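Local structure of digeranylgeranylglycerophospholipid reductase (Sulfolobus acidocaldarius, 4OPD) at residues A55-L60 with S304-G309; E71-G76 with N91-E96; K78-D83 with R204-Q209; N295-G300 with A346-F351. The protein reduces the double bonds of geranylgeranyl chains in archaeal membrane lipid precursors, using one bound FAD per subunit, to give saturated phytanyl lipids. All coordinates share one frame; numbering follows the deposited sequence. Where two conformers were deposited one is given.

Contact 1 of 4, residues A55-L60 with S304-G309; sequences AHFDKL and SAMISG. With GRG (geranylgeranyl diphosphate), chain E.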
# COMPACT_ATOMS: atom_id res chain seq x y z
N ALA A 55 0.78 9.33 -12.32
CA ALA A 55 0.34 8.27 -13.22
C ALA A 55 -0.93 7.57 -12.74
O ALA A 55 -1.80 7.22 -13.53
CB ALA A 55 1.46 7.24 -13.42
N HIS A 56 -1.04 7.38 -11.43
CA HIS A 56 -2.19 6.67 -10.87
C HIS A 56 -3.49 7.44 -11.12
O HIS A 56 -4.51 6.85 -11.44
CB HIS A 56 -1.99 6.43 -9.38
CG HIS A 56 -1.04 5.32 -9.08
ND1 HIS A 56 -1.29 4.01 -9.42
CD2 HIS A 56 0.18 5.32 -8.48
CE1 HIS A 56 -0.29 3.25 -9.03
NE2 HIS A 56 0.62 4.02 -8.45
N PHE A 57 -3.44 8.76 -10.97
CA PHE A 57 -4.62 9.56 -11.27
C PHE A 57 -4.91 9.53 -12.77
O PHE A 57 -6.07 9.53 -13.18
CB PHE A 57 -4.44 11.01 -10.78
CG PHE A 57 -4.23 11.11 -9.29
CD1 PHE A 57 -2.98 10.88 -8.73
CD2 PHE A 57 -5.30 11.39 -8.46
CE1 PHE A 57 -2.80 10.95 -7.36
CE2 PHE A 57 -5.12 11.46 -7.09
CZ PHE A 57 -3.86 11.24 -6.54
N ASP A 58 -3.86 9.49 -13.58
CA ASP A 58 -4.04 9.56 -15.04
C ASP A 58 -4.61 8.28 -15.62
O ASP A 58 -5.23 8.29 -16.69
CB ASP A 58 -2.72 9.88 -15.73
CG ASP A 58 -2.28 11.31 -15.53
OD1 ASP A 58 -3.15 12.16 -15.27
OD2 ASP A 58 -1.07 11.59 -15.64
N LYS A 59 -4.39 7.17 -14.94
CA LYS A 59 -4.80 5.88 -15.47
C LYS A 59 -6.17 5.49 -14.93
O LYS A 59 -6.88 4.68 -15.53
CB LYS A 59 -3.76 4.81 -15.14
CG LYS A 59 -3.97 3.48 -15.87
CD LYS A 59 -2.80 2.52 -15.70
CE LYS A 59 -3.12 1.17 -16.32
NZ LYS A 59 -2.00 0.19 -16.17
N LEU A 60 -6.57 6.09 -13.82
CA LEU A 60 -7.79 5.64 -13.15
C LEU A 60 -8.95 6.62 -13.30
O LEU A 60 -10.10 6.27 -13.03
CB LEU A 60 -7.50 5.39 -11.66
CG LEU A 60 -6.44 4.32 -11.41
CD1 LEU A 60 -6.04 4.27 -9.93
CD2 LEU A 60 -6.92 2.94 -11.88
N SER A 304 -1.90 2.26 -5.17
CA SER A 304 -2.43 0.91 -5.34
C SER A 304 -3.79 0.73 -4.67
O SER A 304 -4.62 -0.05 -5.14
CB SER A 304 -1.44 -0.12 -4.81
OG SER A 304 -0.91 0.28 -3.55
N ALA A 305 -4.02 1.45 -3.57
CA ALA A 305 -5.35 1.48 -2.95
C ALA A 305 -6.38 1.93 -3.97
O ALA A 305 -7.43 1.31 -4.12
CB ALA A 305 -5.37 2.40 -1.73
N MET A 306 -6.08 3.02 -4.68
CA MET A 306 -6.99 3.51 -5.70
C MET A 306 -7.18 2.49 -6.83
O MET A 306 -8.28 2.33 -7.34
CB MET A 306 -6.49 4.84 -6.27
CG MET A 306 -6.49 5.96 -5.23
SD MET A 306 -6.24 7.56 -6.01
CE MET A 306 -4.61 7.32 -6.69
N ILE A 307 -6.09 1.82 -7.23
CA ILE A 307 -6.23 0.76 -8.22
C ILE A 307 -7.17 -0.34 -7.70
O ILE A 307 -8.01 -0.85 -8.45
CB ILE A 307 -4.88 0.12 -8.57
CG1 ILE A 307 -3.97 1.14 -9.26
CG2 ILE A 307 -5.12 -1.08 -9.49
CD1 ILE A 307 -2.57 0.63 -9.53
N SER A 308 -7.01 -0.73 -6.44
CA SER A 308 -7.86 -1.79 -5.90
C SER A 308 -9.32 -1.32 -5.85
O SER A 308 -10.22 -2.12 -6.03
CB SER A 308 -7.37 -2.24 -4.51
OG SER A 308 -7.60 -1.25 -3.53
N GLY A 309 -9.56 -0.04 -5.64
CA GLY A 309 -10.94 0.45 -5.66
C GLY A 309 -11.52 0.45 -7.07
O GLY A 309 -12.71 0.18 -7.28
C20 GRG E . 13.08 -1.40 1.86
C19 GRG E . 15.53 -1.83 2.62
C18 GRG E . 14.54 -0.99 1.83
C17 GRG E . 14.98 0.08 1.12
C16 GRG E . 14.11 1.04 0.31
C14 GRG E . 15.15 1.10 -2.99
C13 GRG E . 13.89 1.38 -2.20
C15 GRG E . 13.58 0.51 -1.00
C12 GRG E . 13.05 2.36 -2.62
C11 GRG E . 13.40 3.18 -3.85
C9 GRG E . 12.35 4.23 -4.18
C8 GRG E . 11.99 4.23 -5.66
C10 GRG E . 13.09 4.23 -6.69
C7 GRG E . 10.70 4.24 -6.06
C6 GRG E . 10.29 4.20 -7.52
C5 GRG E . 9.53 5.43 -7.96
C3 GRG E . 8.03 5.40 -7.69
C4 GRG E . 7.52 5.62 -6.29
C2 GRG E . 7.15 5.20 -8.71
C1 GRG E . 5.63 5.19 -8.57
O1 GRG E . 5.13 4.28 -7.63
PA GRG E . 4.16 3.13 -8.13
O1A GRG E . 4.89 1.83 -7.94
O3A GRG E . 3.81 3.31 -9.65
O2A GRG E . 2.89 3.10 -7.31
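His56 and Ile307 meet where CD1 of the isoleucine comes up to the edge of the imidazole, 3.5 Å from CE1 and near the ring plane, the two side chains crossing at about a right angle. At another point of the same edge, also in plane, NE2 of His56 donates to O2A of a geranylgeranyl diphosphate in a 2.7 Å bond that is almost straight, with an N-H...O angle of 175°. The ring is thus set by a methyl on one atom and a phosphate oxygen on another, in keeping with His56 being a binding residue for the archaeal phospholipid. Replacing the imidazole by an alanine here is likely to leave O2A without this donor and to open a gap beside CD1 of Ile307. Beside Ile307 in the sequence, Met306 bends at chi3, which carries CE over one face of the Phe57 ring, 4.1 Å from its centroid and 14° off the normal; SD lies obliquely to the same ring, making this a Met-aromatic contact with a CH-pi component. CE also touches CB of His56 at 3.9 Å. Leu60 completes the layer with CD1, which lies 3.7 Å from CB of Met306 and 3.8 Å from CG1 of Ile307. No hydrogen bond joins the segments; the short helical axes run nearly parallel, 13° apart, at 10.0 Å. Beyond them, Met306 also rests on Phe16 and Ser20 of helix 16-25, Phe57 meets Phe95 of strand 87-97 edge-to-face, and Ile307 packs on Glu340 and Tyr341 of helix 332-355.

Contact 2 of 4, residues E71-G76 with N91-E96; sequences ENKING and NGEGFE. With GRG (geranylgeranyl diphosphate), chain D.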
# COMPACT_ATOMS: atom_id res chain seq x y z
N GLU A 71 -0.25 20.24 -1.97
CA GLU A 71 0.67 21.03 -1.19
C GLU A 71 1.95 21.33 -1.96
O GLU A 71 2.51 22.42 -1.85
CB GLU A 71 0.99 20.32 0.12
CG GLU A 71 -0.20 20.21 1.06
CD GLU A 71 0.20 19.91 2.49
OE1 GLU A 71 0.03 18.75 2.93
OE2 GLU A 71 0.70 20.82 3.17
N ASN A 72 2.40 20.38 -2.77
CA ASN A 72 3.68 20.53 -3.47
C ASN A 72 3.77 19.57 -4.65
O ASN A 72 3.50 18.38 -4.52
CB ASN A 72 4.84 20.30 -2.49
CG ASN A 72 6.21 20.67 -3.08
OD1 ASN A 72 6.35 21.69 -3.78
ND2 ASN A 72 7.21 19.86 -2.78
N LYS A 73 4.13 20.11 -5.81
CA LYS A 73 4.33 19.30 -7.01
C LYS A 73 5.67 18.58 -6.94
O LYS A 73 6.69 19.19 -6.62
CB LYS A 73 4.28 20.17 -8.27
CG LYS A 73 4.57 19.42 -9.55
CD LYS A 73 3.53 18.33 -9.77
CE LYS A 73 3.79 17.55 -11.05
NZ LYS A 73 2.85 16.41 -11.18
N ILE A 74 5.66 17.28 -7.23
CA ILE A 74 6.88 16.47 -7.18
C ILE A 74 7.40 16.11 -8.57
O ILE A 74 6.65 15.67 -9.44
CB ILE A 74 6.64 15.16 -6.39
CG1 ILE A 74 6.28 15.48 -4.95
CG2 ILE A 74 7.89 14.28 -6.44
CD1 ILE A 74 7.28 16.40 -4.26
N ASN A 75 8.71 16.27 -8.78
CA ASN A 75 9.30 15.98 -10.08
C ASN A 75 10.26 14.80 -10.07
O ASN A 75 10.78 14.39 -11.11
CB ASN A 75 10.02 17.22 -10.62
CG ASN A 75 9.05 18.26 -11.10
OD1 ASN A 75 8.00 17.92 -11.67
ND2 ASN A 75 9.36 19.53 -10.86
N GLY A 76 10.49 14.24 -8.88
CA GLY A 76 11.37 13.10 -8.78
C GLY A 76 11.73 12.74 -7.36
O GLY A 76 11.18 13.29 -6.40
N ASN A 91 13.49 10.55 -12.00
CA ASN A 91 12.55 11.60 -12.34
C ASN A 91 11.17 11.01 -12.63
O ASN A 91 11.06 9.91 -13.18
CB ASN A 91 13.05 12.41 -13.54
CG ASN A 91 14.42 13.03 -13.28
OD1 ASN A 91 15.30 12.99 -14.14
ND2 ASN A 91 14.60 13.61 -12.10
N GLY A 92 10.13 11.75 -12.26
CA GLY A 92 8.76 11.33 -12.46
C GLY A 92 7.81 12.26 -11.74
O GLY A 92 8.12 12.77 -10.67
N GLU A 93 6.65 12.51 -12.34
CA GLU A 93 5.71 13.46 -11.78
C GLU A 93 4.82 12.83 -10.72
O GLU A 93 4.33 11.71 -10.87
CB GLU A 93 4.86 14.07 -12.89
CG GLU A 93 5.64 15.04 -13.76
CD GLU A 93 4.89 15.42 -15.02
OE1 GLU A 93 3.91 16.18 -14.94
OE2 GLU A 93 5.30 14.96 -16.11
N GLY A 94 4.62 13.57 -9.63
CA GLY A 94 3.79 13.10 -8.53
C GLY A 94 3.26 14.26 -7.71
O GLY A 94 3.56 15.42 -8.01
N PHE A 95 2.50 13.95 -6.67
CA PHE A 95 1.92 14.98 -5.82
C PHE A 95 2.24 14.73 -4.35
O PHE A 95 2.19 13.61 -3.87
CB PHE A 95 0.39 15.03 -5.95
CG PHE A 95 -0.11 15.14 -7.35
CD1 PHE A 95 0.19 16.23 -8.13
CD2 PHE A 95 -0.95 14.15 -7.87
CE1 PHE A 95 -0.30 16.34 -9.43
CE2 PHE A 95 -1.45 14.25 -9.16
CZ PHE A 95 -1.12 15.35 -9.94
N GLU A 96 2.56 15.80 -3.63
CA GLU A 96 2.52 15.78 -2.18
C GLU A 96 1.18 16.35 -1.74
O GLU A 96 0.93 17.54 -1.88
CB GLU A 96 3.68 16.60 -1.58
CG GLU A 96 4.79 15.75 -0.99
CD GLU A 96 4.32 14.90 0.18
OE1 GLU A 96 4.83 13.78 0.34
OE2 GLU A 96 3.43 15.35 0.93
C20 GRG D . 7.00 6.82 2.84
C19 GRG D . 5.97 4.51 3.50
C18 GRG D . 6.30 5.54 2.44
C17 GRG D . 5.95 5.33 1.16
C16 GRG D . 6.28 6.37 0.10
C14 GRG D . 7.99 6.56 -2.46
C13 GRG D . 6.49 6.67 -2.34
C15 GRG D . 5.76 5.91 -1.25
C12 GRG D . 5.77 7.44 -3.19
C11 GRG D . 6.39 8.27 -4.30
C9 GRG D . 5.27 8.64 -5.25
C8 GRG D . 5.71 9.72 -6.20
C10 GRG D . 5.59 11.18 -5.82
C7 GRG D . 6.21 9.38 -7.40
C6 GRG D . 6.66 10.47 -8.35
C5 GRG D . 8.14 10.31 -8.59
C3 GRG D . 8.36 9.29 -9.69
C4 GRG D . 9.76 8.76 -9.93
C2 GRG D . 7.33 8.87 -10.45
C1 GRG D . 7.55 7.85 -11.55
O1 GRG D . 6.33 7.62 -12.21
PA GRG D . 6.35 7.57 -13.79
O1A GRG D . 6.29 6.13 -14.26
O3A GRG D . 7.71 8.22 -14.30
O2A GRG D . 5.16 8.33 -14.33
PB GRG D . 7.91 8.95 -15.69
O1B GRG D . 9.38 9.27 -15.88
O2B GRG D . 7.45 8.04 -16.81
O3B GRG D . 7.09 10.23 -15.71
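The carbonyl O of Glu96 is gripped by two successive amides of the opposite strand: N of Glu71 at 2.9 Å, approaching nearly along the C=O axis, and N of Asn72 at 3.3 Å in a weak bond. Two residues facing one define a classic beta bulge. The return bond, from N of Glu96 to O of Asn72, is 2.9 Å long, and Ile74 and Gly94 form the next hydrogen-bonded antiparallel pair, though the donor to O of Gly94 stands 45° out of that carbonyl's plane. The register then slips by one residue before Gly76 pairs with Asn91, marking a second bulge; here N of Gly92 reaches O of Asn75 in a 3.0 Å bond.

Lys73 leaves its strand with CG anti to the backbone N (chi1 176°) and bends at chi2, which lays CD against O of Gly94 at 3.4 Å. Its NZ lies 3.6 Å from CE1 of Phe95, oblique to that ring, makes a weak bond to O of Gly94, and has a long salt bridge to OE1 of Glu93 at 3.9 Å.

On the other face, CG2 of Ile74 is 3.9 Å from C10 of a geranylgeranyl diphosphate. A CB on Gly92 or Gly94 would collide with that ligand, so this part of the hairpin of strands 70-80 and 87-97 can lie directly against the isoprenoid. The carboxylates of Glu71 and Glu96 both salt-bridge to Lys222, with Lys226 a further mate of Glu71, and these lysines are likely to offset the like charges of the two carboxylates.

Contact 3 of 4, residues K78-D83 with R204-Q209; sequences KLYSPD and RIFIDQ. With GRG (geranylgeranyl diphosphate), chain E.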
# COMPACT_ATOMS: atom_id res chain seq x y z
N LYS A 78 15.17 11.46 -4.76
CA LYS A 78 16.60 11.27 -4.58
C LYS A 78 16.80 10.15 -3.57
O LYS A 78 16.30 10.23 -2.45
CB LYS A 78 17.29 12.55 -4.09
CG LYS A 78 17.06 13.77 -4.98
CD LYS A 78 18.24 14.01 -5.88
CE LYS A 78 18.06 15.26 -6.71
NZ LYS A 78 19.14 15.37 -7.75
N LEU A 79 17.50 9.11 -3.99
CA LEU A 79 17.72 7.95 -3.15
C LEU A 79 19.14 7.96 -2.61
O LEU A 79 20.10 7.97 -3.38
CB LEU A 79 17.44 6.66 -3.93
CG LEU A 79 17.71 5.37 -3.16
CD1 LEU A 79 16.67 5.22 -2.06
CD2 LEU A 79 17.69 4.16 -4.10
N TYR A 80 19.28 7.98 -1.28
CA TYR A 80 20.57 8.14 -0.63
C TYR A 80 21.11 6.84 -0.05
O TYR A 80 20.40 6.11 0.64
CB TYR A 80 20.48 9.16 0.51
CG TYR A 80 20.24 10.59 0.09
CD1 TYR A 80 18.99 11.00 -0.39
CD2 TYR A 80 21.24 11.54 0.23
CE1 TYR A 80 18.77 12.32 -0.76
CE2 TYR A 80 21.03 12.85 -0.13
CZ TYR A 80 19.80 13.24 -0.62
OH TYR A 80 19.62 14.57 -0.98
N SER A 81 22.38 6.56 -0.34
CA SER A 81 23.10 5.47 0.30
C SER A 81 23.26 5.75 1.80
O SER A 81 23.19 6.90 2.24
CB SER A 81 24.48 5.30 -0.35
OG SER A 81 25.30 6.43 -0.06
N PRO A 82 23.48 4.69 2.59
CA PRO A 82 23.66 4.84 4.04
C PRO A 82 24.74 5.85 4.39
O PRO A 82 24.53 6.65 5.31
CB PRO A 82 24.04 3.42 4.48
CG PRO A 82 23.26 2.55 3.56
CD PRO A 82 23.32 3.27 2.22
N ASP A 83 25.86 5.85 3.67
CA ASP A 83 26.92 6.81 3.97
C ASP A 83 26.69 8.18 3.33
O ASP A 83 27.52 9.09 3.48
CB ASP A 83 28.31 6.25 3.57
CG ASP A 83 28.44 5.94 2.08
OD1 ASP A 83 27.63 6.41 1.25
OD2 ASP A 83 29.40 5.23 1.72
N ARG A 204 13.14 12.88 -0.78
CA ARG A 204 14.38 12.25 -0.38
C ARG A 204 14.08 10.98 0.37
O ARG A 204 13.23 10.95 1.26
CB ARG A 204 15.22 13.21 0.47
CG ARG A 204 15.46 14.57 -0.21
CD ARG A 204 16.15 15.52 0.75
NE ARG A 204 16.06 16.91 0.31
CZ ARG A 204 16.53 17.93 1.02
NH1 ARG A 204 17.13 17.69 2.18
NH2 ARG A 204 16.41 19.17 0.57
N ILE A 205 14.75 9.90 -0.03
CA ILE A 205 14.64 8.61 0.64
C ILE A 205 16.03 8.17 1.05
O ILE A 205 16.98 8.21 0.25
CB ILE A 205 13.98 7.56 -0.28
CG1 ILE A 205 12.50 7.91 -0.49
CG2 ILE A 205 14.13 6.14 0.30
CD1 ILE A 205 11.83 6.98 -1.46
N PHE A 206 16.18 7.80 2.32
CA PHE A 206 17.50 7.48 2.87
C PHE A 206 17.56 6.04 3.35
O PHE A 206 16.93 5.71 4.36
CB PHE A 206 17.86 8.38 4.06
CG PHE A 206 17.78 9.86 3.77
CD1 PHE A 206 18.89 10.56 3.32
CD2 PHE A 206 16.60 10.56 3.99
CE1 PHE A 206 18.82 11.93 3.07
CE2 PHE A 206 16.53 11.93 3.74
CZ PHE A 206 17.63 12.61 3.29
N ILE A 207 18.32 5.20 2.65
CA ILE A 207 18.49 3.81 3.06
C ILE A 207 19.48 3.75 4.20
O ILE A 207 20.53 4.38 4.12
CB ILE A 207 19.00 2.91 1.92
CG1 ILE A 207 18.27 3.20 0.63
CG2 ILE A 207 18.86 1.45 2.31
CD1 ILE A 207 16.78 3.13 0.77
N ASP A 208 19.17 2.99 5.24
CA ASP A 208 20.10 2.82 6.34
C ASP A 208 19.58 1.76 7.29
O ASP A 208 18.53 1.94 7.93
CB ASP A 208 20.33 4.14 7.09
CG ASP A 208 21.52 4.08 8.02
OD1 ASP A 208 21.68 3.07 8.74
OD2 ASP A 208 22.32 5.05 8.04
N GLN A 209 20.32 0.67 7.39
CA GLN A 209 19.87 -0.48 8.16
C GLN A 209 20.06 -0.29 9.66
O GLN A 209 19.54 -1.06 10.47
CB GLN A 209 20.61 -1.73 7.67
CG GLN A 209 20.45 -1.99 6.17
CD GLN A 209 19.06 -2.52 5.80
OE1 GLN A 209 18.03 -2.10 6.35
NE2 GLN A 209 19.04 -3.47 4.86
C20 GRG E . 13.08 -1.40 1.86
C19 GRG E . 15.53 -1.83 2.62
C18 GRG E . 14.54 -0.99 1.83
C17 GRG E . 14.98 0.08 1.12
C16 GRG E . 14.11 1.04 0.31
C14 GRG E . 15.15 1.10 -2.99
C13 GRG E . 13.89 1.38 -2.20
C15 GRG E . 13.58 0.51 -1.00
C12 GRG E . 13.05 2.36 -2.62
C11 GRG E . 13.40 3.18 -3.85
C9 GRG E . 12.35 4.23 -4.18
C8 GRG E . 11.99 4.23 -5.66
C10 GRG E . 13.09 4.23 -6.69
C7 GRG E . 10.70 4.24 -6.06
C6 GRG E . 10.29 4.20 -7.52
C5 GRG E . 9.53 5.43 -7.96
C3 GRG E . 8.03 5.40 -7.69
C4 GRG E . 7.52 5.62 -6.29
C2 GRG E . 7.15 5.20 -8.71
C1 GRG E . 5.63 5.19 -8.57
O1 GRG E . 5.13 4.28 -7.63
PA GRG E . 4.16 3.13 -8.13
O1A GRG E . 4.89 1.83 -7.94
O3A GRG E . 3.81 3.31 -9.65
O2A GRG E . 2.89 3.10 -7.31
O HOH W 1 21.08 7.14 4.17
O HOH W 2 21.66 7.25 6.69
O HOH W 3 25.61 5.41 7.50
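Tyr80 and Phe206 make the principal aromatic contact: CE1 of the phenylalanine stands over the centre of the tyrosine ring, 3.5 Å above its plane. The side chains lie side by side and point the same way, yet the ring planes are inclined at 34° with centroids 4.5 Å apart, an oblique pair. At the tyrosine edge, in plane, lies O of Ile205, and CB of Arg204 approaches CE1 of Tyr80 at 3.9 Å.

The backbone bonds have the alternating pattern of parallel strands. Ile205 N donates to Lys78 O, Tyr80 N to Ile205 O at 2.8 Å, and Ile207 N to Tyr80 O. Pro82 has no amide hydrogen; its CA makes a C-H...O contact with Ile207 O at 3.2 Å. Water links Ser81 O with Ile207 O, and another links Pro82 O with OD2 of Asp208.

The apolar group lies on the other face. With CG anti to the backbone N (chi1 177°), Leu79 brings CD1 against both Ile205 CG2 and Ile207 CD1, the latter at 3.5 Å. That Ile207 methyl also touches C16 of a geranylgeranyl diphosphate at 3.4 Å, so Ile207, with CD1 of Ile205 near C9, lines the isoprenoid chain.

Strand 70-80 runs parallel to strand 202-206 and antiparallel to strand 87-97; strand 216-221 borders strand 202-206, while helix 360-368 packs on Pro82.

Contact 4 of 4, residues N295-G300 with A346-F351; sequences NPVHGG and ASLDIF. With GRG (geranylgeranyl diphosphate), chain F; GRG (geranylgeranyl diphosphate), chain E.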
# COMPACT_ATOMS: atom_id res chain seq x y z
N ASN A 295 2.96 -1.52 -2.10
CA ASN A 295 4.23 -1.87 -2.76
C ASN A 295 5.26 -2.37 -1.75
O ASN A 295 5.69 -1.61 -0.88
CB ASN A 295 4.75 -0.63 -3.50
CG ASN A 295 5.98 -0.93 -4.34
OD1 ASN A 295 7.00 -1.38 -3.83
ND2 ASN A 295 5.87 -0.69 -5.64
N PRO A 296 5.67 -3.65 -1.85
CA PRO A 296 6.55 -4.17 -0.79
C PRO A 296 7.92 -3.50 -0.70
O PRO A 296 8.59 -3.63 0.33
CB PRO A 296 6.70 -5.64 -1.19
CG PRO A 296 5.44 -5.95 -1.96
CD PRO A 296 5.24 -4.70 -2.78
N VAL A 297 8.36 -2.80 -1.74
CA VAL A 297 9.71 -2.27 -1.73
C VAL A 297 9.74 -0.82 -1.27
O VAL A 297 10.53 -0.48 -0.39
CB VAL A 297 10.39 -2.40 -3.10
CG1 VAL A 297 11.61 -1.49 -3.20
CG2 VAL A 297 10.82 -3.84 -3.32
N HIS A 298 8.89 0.04 -1.84
CA HIS A 298 8.90 1.42 -1.38
C HIS A 298 7.75 1.79 -0.42
O HIS A 298 7.73 2.90 0.12
CB HIS A 298 8.94 2.41 -2.57
CG HIS A 298 7.78 2.35 -3.51
ND1 HIS A 298 6.47 2.46 -3.11
CD2 HIS A 298 7.75 2.31 -4.87
CE1 HIS A 298 5.68 2.44 -4.17
NE2 HIS A 298 6.44 2.37 -5.25
N GLY A 299 6.82 0.86 -0.19
CA GLY A 299 5.86 1.06 0.89
C GLY A 299 4.71 1.96 0.51
O GLY A 299 3.87 2.33 1.35
N GLY A 300 4.63 2.30 -0.78
CA GLY A 300 3.59 3.20 -1.24
C GLY A 300 2.30 2.45 -1.48
O GLY A 300 2.29 1.47 -2.20
N ALA A 346 4.07 -9.07 -6.09
CA ALA A 346 4.59 -10.38 -5.73
C ALA A 346 6.08 -10.49 -6.04
O ALA A 346 6.86 -11.02 -5.25
CB ALA A 346 3.81 -11.48 -6.48
N SER A 347 6.47 -10.01 -7.21
CA SER A 347 7.88 -9.94 -7.58
C SER A 347 8.65 -9.11 -6.55
O SER A 347 9.74 -9.48 -6.10
CB SER A 347 8.01 -9.35 -8.98
OG SER A 347 9.34 -9.42 -9.45
N LEU A 348 8.07 -7.99 -6.16
CA LEU A 348 8.77 -7.08 -5.24
C LEU A 348 8.77 -7.59 -3.80
O LEU A 348 9.58 -7.15 -2.99
CB LEU A 348 8.15 -5.70 -5.30
CG LEU A 348 8.37 -4.94 -6.61
CD1 LEU A 348 7.61 -3.64 -6.57
CD2 LEU A 348 9.87 -4.71 -6.88
N ASP A 349 7.85 -8.50 -3.48
CA ASP A 349 7.82 -9.18 -2.19
C ASP A 349 9.12 -9.98 -2.03
O ASP A 349 9.76 -9.96 -0.98
CB ASP A 349 6.58 -10.09 -2.08
CG ASP A 349 6.25 -10.52 -0.65
OD1 ASP A 349 7.12 -10.40 0.24
OD2 ASP A 349 5.12 -11.00 -0.40
N ILE A 350 9.53 -10.67 -3.08
CA ILE A 350 10.81 -11.37 -3.09
C ILE A 350 11.96 -10.40 -2.93
O ILE A 350 12.83 -10.57 -2.08
CB ILE A 350 11.01 -12.17 -4.39
CG1 ILE A 350 9.99 -13.31 -4.47
CG2 ILE A 350 12.42 -12.77 -4.44
CD1 ILE A 350 10.27 -14.42 -3.50
N PHE A 351 11.94 -9.35 -3.75
CA PHE A 351 13.07 -8.42 -3.80
C PHE A 351 13.23 -7.73 -2.45
O PHE A 351 14.34 -7.57 -1.98
CB PHE A 351 12.88 -7.40 -4.94
CG PHE A 351 14.12 -6.61 -5.26
CD1 PHE A 351 15.24 -7.25 -5.78
CD2 PHE A 351 14.16 -5.25 -5.05
CE1 PHE A 351 16.39 -6.53 -6.07
CE2 PHE A 351 15.31 -4.53 -5.34
CZ PHE A 351 16.41 -5.17 -5.85
C20 GRG F . 21.05 -0.73 -4.90
C19 GRG F . 22.32 -2.22 -3.17
C18 GRG F . 21.61 -2.07 -4.49
C17 GRG F . 21.49 -3.12 -5.33
C16 GRG F . 20.80 -2.97 -6.67
C14 GRG F . 19.60 -5.20 -9.21
C13 GRG F . 19.17 -4.24 -8.13
C15 GRG F . 19.93 -4.18 -6.82
C12 GRG F . 18.08 -3.46 -8.29
C11 GRG F . 17.23 -3.51 -9.55
C9 GRG F . 16.11 -4.52 -9.27
C8 GRG F . 14.81 -3.81 -8.93
C10 GRG F . 13.54 -4.64 -8.94
C7 GRG F . 14.78 -2.49 -8.64
C6 GRG F . 13.50 -1.70 -8.35
C5 GRG F . 12.90 -1.84 -6.99
C3 GRG F . 11.82 -0.78 -6.88
C4 GRG F . 12.22 0.68 -6.79
C2 GRG F . 10.51 -1.11 -6.85
C1 GRG F . 9.46 -0.02 -6.71
O1 GRG F . 8.24 -0.38 -7.32
C20 GRG E . 13.08 -1.40 1.86
C19 GRG E . 15.53 -1.83 2.62
C18 GRG E . 14.54 -0.99 1.83
C17 GRG E . 14.98 0.08 1.12
C16 GRG E . 14.11 1.04 0.31
C14 GRG E . 15.15 1.10 -2.99
C13 GRG E . 13.89 1.38 -2.20
C15 GRG E . 13.58 0.51 -1.00
C12 GRG E . 13.05 2.36 -2.62
C11 GRG E . 13.40 3.18 -3.85
C9 GRG E . 12.35 4.23 -4.18
C8 GRG E . 11.99 4.23 -5.66
C10 GRG E . 13.09 4.23 -6.69
C7 GRG E . 10.70 4.24 -6.06
C6 GRG E . 10.29 4.20 -7.52
C5 GRG E . 9.53 5.43 -7.96
C3 GRG E . 8.03 5.40 -7.69
C4 GRG E . 7.52 5.62 -6.29
C2 GRG E . 7.15 5.20 -8.71
C1 GRG E . 5.63 5.19 -8.57
O1 GRG E . 5.13 4.28 -7.63
PA GRG E . 4.16 3.13 -8.13
O1A GRG E . 4.89 1.83 -7.94
O3A GRG E . 3.81 3.31 -9.65
O2A GRG E . 2.89 3.10 -7.31
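Pro296 and Val297, in a loop headed by an Asx turn, pack on Leu348 of helix 332-355. The apolar contacts centre on this leucine: CB lies 4.0 Å from Pro296 CD, and CD2 lies 3.8 Å from Val297 CG2, both neighbours crossing it at about a right angle. CG2 of Val297 also reaches the edge of the Phe351 ring.

Hydrogen bonds shape the loop. OD1 of Asn295 accepts from N of Val297, in the carbonyl plane, and from N of His298, 47° out of it. A chi1 of -174° swings the amide away from its own N, across the turn and over the centre of the His298 ring, while its ND2 donates to O1 of one geranylgeranyl diphosphate at 2.9 Å. A leucine in its place would probably leave both loop amides without their acceptor and that ligand oxygen without its donor.

Ligand contacts continue beyond it. His298, which binds the phospholipid, uses ND1 to accept from N of Gly300 in its ring plane, which fixes the ring's rotation and turns NE2 to O1A of a second geranylgeranyl diphosphate at 3.2 Å. Phe351 lays one face against C8 of the first ligand, and its CZ approaches C12 of that chain at 3.4 Å.

Overall arrangement
Three contacts meet one geranylgeranyl diphosphate. Contact 1 and the 295-300 loop of contact 4 hold its phosphate end, whereas contact 3 lines its hydrocarbon tail; the centres of contacts 1 and 3 are about 27 Å apart. Contact 4 lies about 17 Å from each of them, centre to centre, and also meets a second such ligand; contact 2 borders a third. Contacts 2 and 3 share strand 70-80, with centres about 19 Å apart, and contact 2 touches contact 1 through Phe57 CD1 and Phe95 CE2 at 3.7 Å. The reduced FAD adjoins this pocket: Gly299 and Gly300 touch it, and the side chain of Glu96 is about 5 Å from it.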